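Cysteine-rich repeat secretory protein 15 (Arabidopsis thaliana, PDB 6GRF) probably modulates cell-to-cell trafficking at plasmodesmata, as a membrane-anchored plant protein whose extracellular part carries two cysteine-rich DUF26 domains. Local coordinates at residues Ser60-Leu65 / Leu107-Asn112; Gly11-Glu16 / Pro93-Ala98; Ile81-Asp86 / Leu100-Cys105; Asp29-Ser34 / Asn45-Gly50. All coordinates share one frame; numbering follows the deposited sequence. Where two conformers were deposited one is given.

Interaction 1: residues Ser60-Leu65 / Leu107-Asn112; sequences SAVFGL and LRYETN
Phe63 lays its ring beside the backbone that turns away at the end of the opposing strand, with CD2 of Phe63 3.4 Å from the carbonyl carbon of Asn112. The carbonyl oxygen of Thr111 lies at the ring's edge, near its plane, 3.7 Å from CE2 of Phe63. This placement follows from CG standing beside the backbone N and anti to the carbonyl carbon (chi1 -59°). The backbones run antiparallel, with strand axes at 163°. Phe63 and Glu110 form a hydrogen-bonded pair, N of Phe63 to O of Glu110 at 2.8 Å, answered by the reverse bond; Leu65 and Arg108 pair in the same way. Between them, Gly64 and Tyr109 form a non-hydrogen-bonded pair whose CA atoms are only 3.9 Å apart, a close approach of the two chains. On the face of Val62 and Tyr109, CG1 of Val62 meets CB of Tyr109 at 4.0 Å. On the face of Phe63 and Leu65, Arg108, its chain extended from CG to NE, rises from the sheet and leans toward Glu110, and its NE gives a 3.1 Å salt-bridge hydrogen bond to OE1 of Glu110. OE1 lies in the guanidinium plane, but is approached from above the carboxylate plane. The carbonyl O of Ala61 is buried without a polar partner in the model. The pairing joins two inner strands of the five-stranded antiparallel sheet, flanked by strands 44-49 and 98-102; helix 23-39 packs on Val62 and Tyr109, and helix 74-91 on Leu107 and Tyr109, whose hydroxyl binds Arg28.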
loop_
_atom_site.group_PDB
_atom_site.type_symbol
_atom_site.label_atom_id
_atom_site.label_comp_id
_atom_site.label_asym_id
_atom_site.label_seq_id
_atom_site.Cartn_x
_atom_site.Cartn_y
_atom_site.Cartn_z
ATOM N N SER A 60 12.325 -19.365 -10.795
ATOM C CA SER A 60 11.229 -19.118 -9.906
ATOM C C SER A 60 10.078 -18.383 -10.608
ATOM O O SER A 60 10.259 -17.573 -11.532
ATOM C CB SER A 60 11.698 -18.342 -8.699
ATOM O OG SER A 60 12.772 -19.010 -8.056
ATOM N N ALA A 61 8.883 -18.683 -10.103
ATOM C CA ALA A 61 7.673 -18.006 -10.416
ATOM C C ALA A 61 7.698 -16.600 -9.798
ATOM O O ALA A 61 8.439 -16.330 -8.854
ATOM C CB ALA A 61 6.526 -18.821 -9.887
ATOM N N VAL A 62 6.900 -15.705 -10.385
ATOM C CA VAL A 62 6.631 -14.384 -9.839
ATOM C C VAL A 62 5.162 -14.322 -9.424
ATOM O O VAL A 62 4.290 -14.774 -10.167
ATOM C CB VAL A 62 6.919 -13.261 -10.846
ATOM C CG1 VAL A 62 6.642 -11.900 -10.226
ATOM C CG2 VAL A 62 8.330 -13.322 -11.381
ATOM N N PHE A 63 4.920 -13.717 -8.258
ATOM C CA PHE A 63 3.602 -13.416 -7.749
ATOM C C PHE A 63 3.577 -11.925 -7.417
ATOM O O PHE A 63 4.526 -11.415 -6.833
ATOM C CB PHE A 63 3.287 -14.206 -6.475
ATOM C CG PHE A 63 3.343 -15.708 -6.610
ATOM C CD1 PHE A 63 2.256 -16.422 -7.081
ATOM C CD2 PHE A 63 4.480 -16.413 -6.236
ATOM C CE1 PHE A 63 2.309 -17.806 -7.186
ATOM C CE2 PHE A 63 4.540 -17.795 -6.353
ATOM C CZ PHE A 63 3.447 -18.488 -6.819
ATOM N N GLY A 64 2.514 -11.235 -7.815
ATOM C CA GLY A 64 2.456 -9.818 -7.567
ATOM C C GLY A 64 1.064 -9.255 -7.735
ATOM O O GLY A 64 0.158 -9.955 -8.172
ATOM N N LEU A 65 0.929 -7.974 -7.361
ATOM C CA LEU A 65 -0.294 -7.216 -7.514
ATOM C C LEU A 65 0.036 -5.721 -7.578
ATOM O O LEU A 65 1.166 -5.292 -7.303
ATOM C CB LEU A 65 -1.253 -7.540 -6.360
ATOM C CG LEU A 65 -0.722 -7.359 -4.932
ATOM C CD1 LEU A 65 -0.522 -5.899 -4.559
ATOM C CD2 LEU A 65 -1.656 -8.013 -3.943
ATOM N N LEU A 107 2.646 -1.143 -5.796
ATOM C CA LEU A 107 3.080 -2.245 -6.653
ATOM C C LEU A 107 3.927 -3.210 -5.827
ATOM O O LEU A 107 4.796 -2.779 -5.094
ATOM C CB LEU A 107 3.893 -1.651 -7.799
ATOM C CG LEU A 107 4.447 -2.653 -8.801
ATOM C CD1 LEU A 107 3.317 -3.374 -9.526
ATOM C CD2 LEU A 107 5.350 -1.951 -9.787
ATOM N N ARG A 108 3.685 -4.515 -5.984
ATOM C CA ARG A 108 4.398 -5.529 -5.207
ATOM C C ARG A 108 4.585 -6.801 -6.042
ATOM O O ARG A 108 3.679 -7.237 -6.737
ATOM C CB ARG A 108 3.616 -5.879 -3.940
ATOM C CG ARG A 108 4.336 -6.826 -2.995
ATOM C CD ARG A 108 3.524 -7.132 -1.748
ATOM N NE ARG A 108 4.213 -8.062 -0.865
ATOM C CZ ARG A 108 3.648 -8.697 0.163
ATOM N NH1 ARG A 108 2.434 -8.368 0.578
ATOM N NH2 ARG A 108 4.299 -9.681 0.764
ATOM N N TYR A 109 5.757 -7.414 -5.899
ATOM C CA TYR A 109 5.976 -8.747 -6.413
ATOM C C TYR A 109 6.962 -9.491 -5.511
ATOM O O TYR A 109 7.795 -8.885 -4.854
ATOM C CB TYR A 109 6.452 -8.675 -7.864
ATOM C CG TYR A 109 7.869 -8.189 -8.019
ATOM C CD1 TYR A 109 8.933 -9.064 -7.848
ATOM C CD2 TYR A 109 8.151 -6.874 -8.356
ATOM C CE1 TYR A 109 10.242 -8.643 -7.980
ATOM C CE2 TYR A 109 9.462 -6.436 -8.498
ATOM C CZ TYR A 109 10.507 -7.324 -8.298
ATOM O OH TYR A 109 11.811 -6.950 -8.424
ATOM N N GLU A 110 6.839 -10.822 -5.497
ATOM C CA GLU A 110 7.751 -11.700 -4.775
ATOM C C GLU A 110 7.811 -13.062 -5.481
ATOM O O GLU A 110 7.015 -13.343 -6.381
ATOM C CB GLU A 110 7.294 -11.945 -3.335
ATOM C CG GLU A 110 6.452 -10.843 -2.731
ATOM C CD GLU A 110 6.942 -10.365 -1.379
ATOM O OE1 GLU A 110 7.121 -9.129 -1.214
ATOM O OE2 GLU A 110 7.135 -11.232 -0.498
ATOM N N THR A 111 8.714 -13.915 -4.988
ATOM C CA THR A 111 8.898 -15.292 -5.433
ATOM C C THR A 111 8.008 -16.248 -4.630
ATOM O O THR A 111 7.899 -17.410 -4.961
ATOM C CB THR A 111 10.353 -15.747 -5.263
ATOM O OG1 THR A 111 10.689 -15.636 -3.879
ATOM C CG2 THR A 111 11.328 -14.947 -6.097
ATOM N N ASN A 112 7.415 -15.762 -3.535
ATOM C CA ASN A 112 6.513 -16.575 -2.699
ATOM C C ASN A 112 5.072 -16.108 -2.940
ATOM O O ASN A 112 4.826 -14.935 -3.215
ATOM C CB ASN A 112 6.836 -16.502 -1.201
ATOM C CG ASN A 112 8.283 -16.164 -0.897
ATOM O OD1 ASN A 112 9.178 -16.994 -1.078
ATOM N ND2 ASN A 112 8.519 -14.939 -0.441
#

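Interaction 2: residues Gly11-Glu16 / Pro93-Ala98; sequences GGCSPE and PYSYGA
Ser95 is the first residue of the 93-98 loop to press on the strand end, its CB 3.7 Å from CB of Cys13. Its hydroxyl is held by Lys17, whose ammonium also donates to the carbonyl O of Ser14, while Cys13 itself is tied by a disulfide to Cys92, just ahead of the loop. Tyr96 follows and donates its N-H almost straight (172°) to the carbonyl O of Glu16, at 3.1 Å. The same residue's ring runs beside that acceptor, and CD1 of Tyr96 rests 3.8 Å from CB of Glu16; the rings of Tyr96 and Phe24 form an edge-to-face pair. Gly97 is gripped at both ends of its backbone. Its N-H reaches OG of Ser14 at 2.8 Å along a bent path, and its O accepts the N-H of Ser14 at 2.7 Å, the donor standing above the carbonyl plane. The hydroxyl comes within range of Gly97 N because Ser14 sets OG between its backbone N and carbonyl carbon (chi1 60°). At Ala98 the loop becomes strand: it forms an antiparallel non-hydrogen-bonded pair with Cys13, and its CA-H points to O of Gly12, 3.3 Å from CA. The chemistry is therefore mainly that of the backbone, with one serine hydroxyl standing in for a strand partner where the 8-13 strand has ended, and a neighbouring disulfide adding a covalent tie between the two parts of the chain.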
loop_
_atom_site.group_PDB
_atom_site.type_symbol
_atom_site.label_atom_id
_atom_site.label_comp_id
_atom_site.label_asym_id
_atom_site.label_seq_id
_atom_site.Cartn_x
_atom_site.Cartn_y
_atom_site.Cartn_z
ATOM N N GLY A 11 9.626 2.378 -0.283
ATOM C CA GLY A 11 9.987 1.219 -1.079
ATOM C C GLY A 11 10.841 0.260 -0.269
ATOM O O GLY A 11 11.517 0.663 0.691
ATOM N N GLY A 12 10.796 -1.022 -0.643
ATOM C CA GLY A 12 11.610 -2.059 -0.012
ATOM C C GLY A 12 11.885 -3.174 -0.997
ATOM O O GLY A 12 11.040 -3.475 -1.837
ATOM N N CYS A 13 13.084 -3.749 -0.924
ATOM C CA CYS A 13 13.437 -4.877 -1.756
ATOM C C CYS A 13 13.930 -6.013 -0.880
ATOM O O CYS A 13 14.389 -5.786 0.234
ATOM C CB CYS A 13 14.513 -4.571 -2.788
ATOM S SG CYS A 13 15.325 -2.967 -2.584
ATOM N N SER A 14 13.803 -7.225 -1.423
ATOM C CA SER A 14 14.322 -8.398 -0.803
ATOM C C SER A 14 15.843 -8.297 -0.800
ATOM O O SER A 14 16.440 -7.741 -1.721
ATOM C CB SER A 14 13.831 -9.641 -1.499
ATOM O OG SER A 14 14.228 -9.651 -2.859
ATOM N N PRO A 15 16.519 -8.783 0.261
ATOM C CA PRO A 15 17.977 -8.885 0.239
ATOM C C PRO A 15 18.494 -9.877 -0.824
ATOM O O PRO A 15 19.632 -9.741 -1.267
ATOM C CB PRO A 15 18.331 -9.354 1.661
ATOM C CG PRO A 15 17.097 -9.040 2.488
ATOM C CD PRO A 15 15.935 -9.219 1.537
ATOM N N GLU A 16 17.663 -10.856 -1.218
ATOM C CA GLU A 16 18.038 -11.905 -2.193
ATOM C C GLU A 16 17.922 -11.333 -3.611
ATOM O O GLU A 16 16.877 -10.773 -3.990
ATOM C CB GLU A 16 17.151 -13.149 -2.069
ATOM C CG GLU A 16 17.035 -13.700 -0.656
ATOM C CD GLU A 16 15.889 -13.147 0.185
ATOM O OE1 GLU A 16 15.327 -12.090 -0.177
ATOM O OE2 GLU A 16 15.555 -13.775 1.212
ATOM N N PRO A 93 17.052 -2.909 -8.354
ATOM C CA PRO A 93 17.502 -3.487 -9.625
ATOM C C PRO A 93 17.319 -5.001 -9.873
ATOM O O PRO A 93 16.848 -5.411 -10.952
ATOM C CB PRO A 93 19.017 -3.205 -9.618
ATOM C CG PRO A 93 19.192 -1.976 -8.749
ATOM C CD PRO A 93 18.047 -2.002 -7.761
ATOM N N TYR A 94 17.740 -5.831 -8.918
ATOM C CA TYR A 94 17.855 -7.266 -9.167
ATOM C C TYR A 94 17.276 -8.045 -7.990
ATOM O O TYR A 94 17.813 -9.065 -7.606
ATOM C CB TYR A 94 19.314 -7.632 -9.442
ATOM C CG TYR A 94 19.780 -7.239 -10.818
ATOM C CD1 TYR A 94 19.397 -7.971 -11.929
ATOM C CD2 TYR A 94 20.560 -6.115 -11.019
ATOM C CE1 TYR A 94 19.794 -7.611 -13.205
ATOM C CE2 TYR A 94 20.982 -5.750 -12.288
ATOM C CZ TYR A 94 20.591 -6.496 -13.387
ATOM O OH TYR A 94 20.994 -6.140 -14.641
ATOM N N SER A 95 16.163 -7.545 -7.444
ATOM C CA SER A 95 15.538 -8.119 -6.275
ATOM C C SER A 95 14.533 -9.190 -6.701
ATOM O O SER A 95 13.808 -9.013 -7.682
ATOM C CB SER A 95 14.890 -7.056 -5.438
ATOM O OG SER A 95 15.872 -6.141 -4.972
ATOM N N TYR A 96 14.524 -10.298 -5.952
ATOM C CA TYR A 96 13.529 -11.359 -6.094
ATOM C C TYR A 96 12.166 -10.866 -5.611
ATOM O O TYR A 96 11.146 -11.379 -6.027
ATOM C CB TYR A 96 13.938 -12.611 -5.310
ATOM C CG TYR A 96 14.839 -13.558 -6.063
ATOM C CD1 TYR A 96 16.132 -13.817 -5.640
ATOM C CD2 TYR A 96 14.400 -14.189 -7.216
ATOM C CE1 TYR A 96 16.960 -14.685 -6.329
ATOM C CE2 TYR A 96 15.214 -15.060 -7.919
ATOM C CZ TYR A 96 16.499 -15.309 -7.472
ATOM O OH TYR A 96 17.305 -16.160 -8.165
ATOM N N GLY A 97 12.179 -9.889 -4.698
ATOM C CA GLY A 97 10.982 -9.287 -4.154
ATOM C C GLY A 97 11.154 -7.787 -3.983
ATOM O O GLY A 97 12.262 -7.307 -3.697
ATOM N N ALA A 98 10.060 -7.048 -4.183
ATOM C CA ALA A 98 10.073 -5.598 -4.106
ATOM C C ALA A 98 8.652 -5.082 -3.896
ATOM O O ALA A 98 7.673 -5.685 -4.357
ATOM C CB ALA A 98 10.669 -5.002 -5.358
#

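Interaction 3: residues Ile81-Asp86 / Leu100-Cys105; sequences IQTSVD and LQLEGC
Ile81 brings its outermost methyl, CD1, to CB of Cys105 at 3.9 Å, next to the sulfur that Cys105 shares in a disulfide with Cys80, the residue just before this helical segment. Two residues on, Thr83 offers only CG2, 4.3 Å from CD1 of Leu102; its hydroxyl is turned back to the helix, bonded to O of Lys79. Ser84 is the centre of the contact. Its CB lies 4.0 Å from SG of Cys105 and 4.1 Å from CD1 of Leu102, so both the sulfur and the methyl rest against this one small side chain from the sheet side. With chi1 161°, OG stands opposite the backbone N and meets CD2 of Leu100 at 3.8 Å; the same methyl touches the carbonyl O of Ser84 at 3.4 Å. The helix lies across the sheet with its axis 9.4 Å from strand 100-102, the N-to-C directions at 141°. The interface is thus largely apolar, built from two leucine methyls and the sulfur of Cys105 against Ser84, with the isoleucine methyl on CB of the same cysteine. The hydroxyl of Ser84 is buried with no polar partner in the model, and the Cys80-Cys105 disulfide fastens helix 74-91 to the sheet covalently beside this packing.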
loop_
_atom_site.group_PDB
_atom_site.type_symbol
_atom_site.label_atom_id
_atom_site.label_comp_id
_atom_site.label_asym_id
_atom_site.label_seq_id
_atom_site.Cartn_x
_atom_site.Cartn_y
_atom_site.Cartn_z
ATOM N N ILE A 81 0.950 3.819 -12.397
ATOM C CA ILE A 81 1.457 2.461 -12.483
ATOM C C ILE A 81 2.663 2.425 -13.439
ATOM O O ILE A 81 3.666 1.821 -13.115
ATOM C CB ILE A 81 0.332 1.479 -12.871
ATOM C CG1 ILE A 81 -0.667 1.307 -11.724
ATOM C CG2 ILE A 81 0.882 0.125 -13.315
ATOM C CD1 ILE A 81 -0.119 0.561 -10.524
ATOM N N GLN A 82 2.597 3.126 -14.573
ATOM C CA GLN A 82 3.742 3.197 -15.481
ATOM C C GLN A 82 4.940 3.785 -14.721
ATOM O O GLN A 82 6.047 3.261 -14.818
ATOM C CB GLN A 82 3.403 3.992 -16.747
ATOM C CG GLN A 82 4.538 4.076 -17.766
ATOM C CD GLN A 82 5.051 2.720 -18.197
ATOM O OE1 GLN A 82 6.050 2.225 -17.679
ATOM N NE2 GLN A 82 4.364 2.101 -19.143
ATOM N N THR A 83 4.707 4.852 -13.955
ATOM C CA THR A 83 5.768 5.514 -13.186
ATOM C C THR A 83 6.350 4.533 -12.158
ATOM O O THR A 83 7.562 4.499 -11.894
ATOM C CB THR A 83 5.239 6.791 -12.516
ATOM O OG1 THR A 83 4.640 7.604 -13.523
ATOM C CG2 THR A 83 6.322 7.571 -11.803
ATOM N N SER A 84 5.447 3.748 -11.582
ATOM C CA SER A 84 5.717 2.795 -10.541
ATOM C C SER A 84 6.609 1.647 -11.061
ATOM O O SER A 84 7.577 1.237 -10.415
ATOM C CB SER A 84 4.390 2.322 -10.000
ATOM O OG SER A 84 4.508 1.110 -9.310
ATOM N N VAL A 85 6.294 1.148 -12.254
ATOM C CA VAL A 85 7.059 0.055 -12.866
ATOM C C VAL A 85 8.500 0.527 -13.147
ATOM O O VAL A 85 9.462 -0.209 -12.895
ATOM C CB VAL A 85 6.328 -0.478 -14.114
ATOM C CG1 VAL A 85 7.233 -1.289 -15.025
ATOM C CG2 VAL A 85 5.114 -1.294 -13.708
ATOM N N ASP A 86 8.655 1.771 -13.614
ATOM C CA ASP A 86 9.963 2.339 -13.855
ATOM C C ASP A 86 10.700 2.516 -12.524
ATOM O O ASP A 86 11.840 2.130 -12.391
ATOM C CB ASP A 86 9.852 3.654 -14.623
ATOM C CG ASP A 86 9.345 3.458 -16.041
ATOM O OD1 ASP A 86 9.904 2.579 -16.742
ATOM O OD2 ASP A 86 8.393 4.178 -16.435
ATOM N N LEU A 100 6.596 -0.985 -3.629
ATOM C CA LEU A 100 6.710 0.436 -3.848
ATOM C C LEU A 100 5.345 1.088 -3.652
ATOM O O LEU A 100 4.379 0.715 -4.309
ATOM C CB LEU A 100 7.202 0.694 -5.270
ATOM C CG LEU A 100 7.186 2.165 -5.671
ATOM C CD1 LEU A 100 8.238 2.940 -4.892
ATOM C CD2 LEU A 100 7.395 2.317 -7.167
ATOM N N GLN A 101 5.314 2.106 -2.789
ATOM C CA GLN A 101 4.129 2.870 -2.516
ATOM C C GLN A 101 4.391 4.319 -2.939
ATOM O O GLN A 101 5.271 4.995 -2.388
ATOM C CB GLN A 101 3.774 2.723 -1.036
ATOM C CG GLN A 101 2.541 3.510 -0.613
ATOM C CD GLN A 101 1.241 2.857 -1.002
ATOM O OE1 GLN A 101 0.456 3.425 -1.756
ATOM N NE2 GLN A 101 0.980 1.677 -0.465
ATOM N N LEU A 102 3.672 4.743 -3.983
ATOM C CA LEU A 102 3.550 6.137 -4.370
ATOM C C LEU A 102 2.234 6.655 -3.787
ATOM O O LEU A 102 1.401 5.856 -3.352
ATOM C CB LEU A 102 3.563 6.248 -5.897
ATOM C CG LEU A 102 4.761 5.617 -6.618
ATOM C CD1 LEU A 102 4.744 5.966 -8.095
ATOM C CD2 LEU A 102 6.084 6.055 -6.007
ATOM N N GLU A 103 2.037 7.974 -3.798
ATOM C CA GLU A 103 0.801 8.542 -3.271
ATOM C C GLU A 103 -0.418 7.869 -3.925
ATOM O O GLU A 103 -1.392 7.557 -3.254
ATOM C CB GLU A 103 0.774 10.059 -3.471
ATOM C CG GLU A 103 -0.500 10.723 -2.970
ATOM C CD GLU A 103 -0.906 10.352 -1.550
ATOM O OE1 GLU A 103 -0.024 10.365 -0.648
ATOM O OE2 GLU A 103 -2.104 10.031 -1.347
ATOM N N GLY A 104 -0.346 7.629 -5.233
ATOM C CA GLY A 104 -1.476 7.165 -6.013
ATOM C C GLY A 104 -1.579 5.650 -6.151
ATOM O O GLY A 104 -2.617 5.153 -6.546
ATOM N N CYS A 105 -0.502 4.903 -5.894
ATOM C CA CYS A 105 -0.529 3.476 -6.245
ATOM C C CYS A 105 0.543 2.686 -5.500
ATOM O O CYS A 105 1.536 3.219 -5.019
ATOM C CB CYS A 105 -0.407 3.264 -7.750
ATOM S SG CYS A 105 1.058 4.032 -8.494
#

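Interaction 4: residues Asp29-Ser34 / Asn45-Gly50; sequences DTFLSS and NSFAVG
Phe47 points from its strand to the helix, and CB of Phe47 already meets the ring of Phe31, lying in the plane of that ring at its edge, 3.8 Å from CD1 of Phe31. One side of the Phe47 ring continues this contact, CD2 reaching CE1 of Phe31 at 3.8 Å. The other side goes to Ser34: CB of Ser34 is 3.7 Å from CE1 of Phe47. At the far end CZ of Phe47 comes 3.9 Å from the carbonyl O of Ser34. The ring gets there because CG stands anti to the carbonyl carbon (chi1 -55°), and it sits almost square to its partner: the planes of Phe31 and Phe47 meet at 81°, their centroids 5.8 Å apart. Two residues further along the strand, on the same face, Val49 turns CG2 to the methyl CG2 of Thr30 at 4.2 Å and to CB of Phe31 at 4.4 Å. The hydroxyl of Thr30 takes no part, being bonded to O of Ser26. Strand 45-49 runs against the helix at 155°, and Phe47 also touches Val35 and Ser38 of that helix. Between 29-34 and 45-50 the contact is purely van der Waals, aromatic and methyl surfaces with the CB of a serine, near the protein surface; a polar link between helix and strand comes at the strand's start, where ND2 of Asn45 bonds to OG of Ser38.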
loop_
_atom_site.group_PDB
_atom_site.type_symbol
_atom_site.label_atom_id
_atom_site.label_comp_id
_atom_site.label_asym_id
_atom_site.label_seq_id
_atom_site.Cartn_x
_atom_site.Cartn_y
_atom_site.Cartn_z
ATOM N N ASP A 29 9.707 -9.487 -15.938
ATOM C CA ASP A 29 9.394 -8.532 -17.020
ATOM C C ASP A 29 7.942 -8.719 -17.474
ATOM O O ASP A 29 7.234 -7.746 -17.695
ATOM C CB ASP A 29 10.286 -8.689 -18.258
ATOM C CG ASP A 29 11.700 -8.158 -18.108
ATOM O OD1 ASP A 29 11.952 -7.409 -17.143
ATOM O OD2 ASP A 29 12.552 -8.501 -18.974
ATOM N N THR A 30 7.544 -9.980 -17.656
ATOM C CA THR A 30 6.220 -10.349 -18.125
ATOM C C THR A 30 5.171 -9.833 -17.137
ATOM O O THR A 30 4.135 -9.280 -17.541
ATOM C CB THR A 30 6.102 -11.869 -18.287
ATOM O OG1 THR A 30 7.010 -12.254 -19.316
ATOM C CG2 THR A 30 4.702 -12.328 -18.632
ATOM N N PHE A 31 5.446 -10.043 -15.845
ATOM C CA PHE A 31 4.604 -9.548 -14.791
ATOM C C PHE A 31 4.423 -8.030 -14.929
ATOM O O PHE A 31 3.300 -7.568 -14.986
ATOM C CB PHE A 31 5.184 -9.883 -13.422
ATOM C CG PHE A 31 4.593 -9.063 -12.304
ATOM C CD1 PHE A 31 3.320 -9.327 -11.837
ATOM C CD2 PHE A 31 5.307 -8.022 -11.734
ATOM C CE1 PHE A 31 2.772 -8.566 -10.815
ATOM C CE2 PHE A 31 4.757 -7.264 -10.711
ATOM C CZ PHE A 31 3.495 -7.544 -10.251
ATOM N N LEU A 32 5.527 -7.272 -14.990
ATOM C CA LEU A 32 5.462 -5.788 -14.988
ATOM C C LEU A 32 4.732 -5.296 -16.241
ATOM O O LEU A 32 3.942 -4.381 -16.183
ATOM C CB LEU A 32 6.869 -5.196 -14.899
ATOM C CG LEU A 32 7.600 -5.443 -13.577
ATOM C CD1 LEU A 32 9.026 -4.928 -13.657
ATOM C CD2 LEU A 32 6.871 -4.799 -12.404
ATOM N N SER A 33 4.997 -5.946 -17.371
ATOM C CA SER A 33 4.306 -5.681 -18.604
ATOM C C SER A 33 2.785 -5.875 -18.434
ATOM O O SER A 33 2.007 -5.103 -18.972
ATOM C CB SER A 33 4.873 -6.551 -19.692
ATOM O OG SER A 33 4.069 -6.464 -20.847
ATOM N N SER A 34 2.368 -6.913 -17.696
ATOM C CA SER A 34 0.939 -7.241 -17.465
ATOM C C SER A 34 0.277 -6.171 -16.588
ATOM O O SER A 34 -0.882 -5.848 -16.777
ATOM C CB SER A 34 0.767 -8.594 -16.823
ATOM O OG SER A 34 1.083 -9.624 -17.740
ATOM N N ASN A 45 -5.287 -5.570 -9.583
ATOM C CA ASN A 45 -5.252 -6.907 -10.147
ATOM C C ASN A 45 -4.095 -7.697 -9.529
ATOM O O ASN A 45 -3.136 -7.147 -8.993
ATOM C CB ASN A 45 -5.206 -6.894 -11.675
ATOM C CG ASN A 45 -6.050 -7.991 -12.286
ATOM O OD1 ASN A 45 -6.425 -8.934 -11.606
ATOM N ND2 ASN A 45 -6.362 -7.890 -13.568
ATOM N N SER A 46 -4.238 -9.014 -9.646
ATOM C CA SER A 46 -3.406 -10.040 -9.068
ATOM C C SER A 46 -2.795 -10.866 -10.213
ATOM O O SER A 46 -3.469 -11.069 -11.192
ATOM C CB SER A 46 -4.279 -10.908 -8.224
ATOM O OG SER A 46 -3.519 -11.495 -7.201
ATOM N N PHE A 47 -1.551 -11.342 -10.070
ATOM C CA PHE A 47 -0.895 -12.105 -11.124
ATOM C C PHE A 47 -0.012 -13.216 -10.548
ATOM O O PHE A 47 0.580 -13.073 -9.505
ATOM C CB PHE A 47 -0.029 -11.204 -12.000
ATOM C CG PHE A 47 -0.759 -10.033 -12.589
ATOM C CD1 PHE A 47 -1.316 -10.107 -13.852
ATOM C CD2 PHE A 47 -0.889 -8.856 -11.869
ATOM C CE1 PHE A 47 -1.989 -9.017 -14.387
ATOM C CE2 PHE A 47 -1.557 -7.768 -12.409
ATOM C CZ PHE A 47 -2.099 -7.849 -13.668
ATOM N N ALA A 48 0.059 -14.327 -11.286
ATOM C CA ALA A 48 1.073 -15.346 -11.093
ATOM C C ALA A 48 1.661 -15.680 -12.470
ATOM O O ALA A 48 0.909 -15.947 -13.396
ATOM C CB ALA A 48 0.471 -16.559 -10.436
ATOM N N VAL A 49 2.981 -15.559 -12.606
ATOM C CA VAL A 49 3.679 -16.011 -13.801
ATOM C C VAL A 49 4.633 -17.131 -13.396
ATOM O O VAL A 49 5.534 -16.909 -12.604
ATOM C CB VAL A 49 4.465 -14.889 -14.501
ATOM C CG1 VAL A 49 5.147 -15.416 -15.755
ATOM C CG2 VAL A 49 3.589 -13.692 -14.827
ATOM N N GLY A 50 4.416 -18.314 -13.966
ATOM C CA GLY A 50 5.386 -19.388 -13.950
ATOM C C GLY A 50 5.141 -20.400 -12.848
ATOM O O GLY A 50 4.039 -20.547 -12.315
#

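All four contacts belong to the first of the two tandem DUF26 domains and reach one five-stranded antiparallel sheet. Interaction 1 joins two inner strands. Interaction 2 lies at the 8-13 edge, the centres of interactions 1 and 2 being about 11 Å apart; interaction 4 lies at the 44-49 edge, the centres of interactions 1 and 4 being about 8 Å apart. Interactions 3 and 4 set helices 74-91 and 23-39 on the sheet, and the helices meet where Val85 packs on Leu32. Along the chain, interaction 4 closes before interaction 1 opens, interaction 3 is nested within interaction 1, and interaction 2 encloses interaction 4 and crosses interactions 1 and 3. Distant parts of the sequence are thus woven into one compact, disulfide-linked extracellular domain.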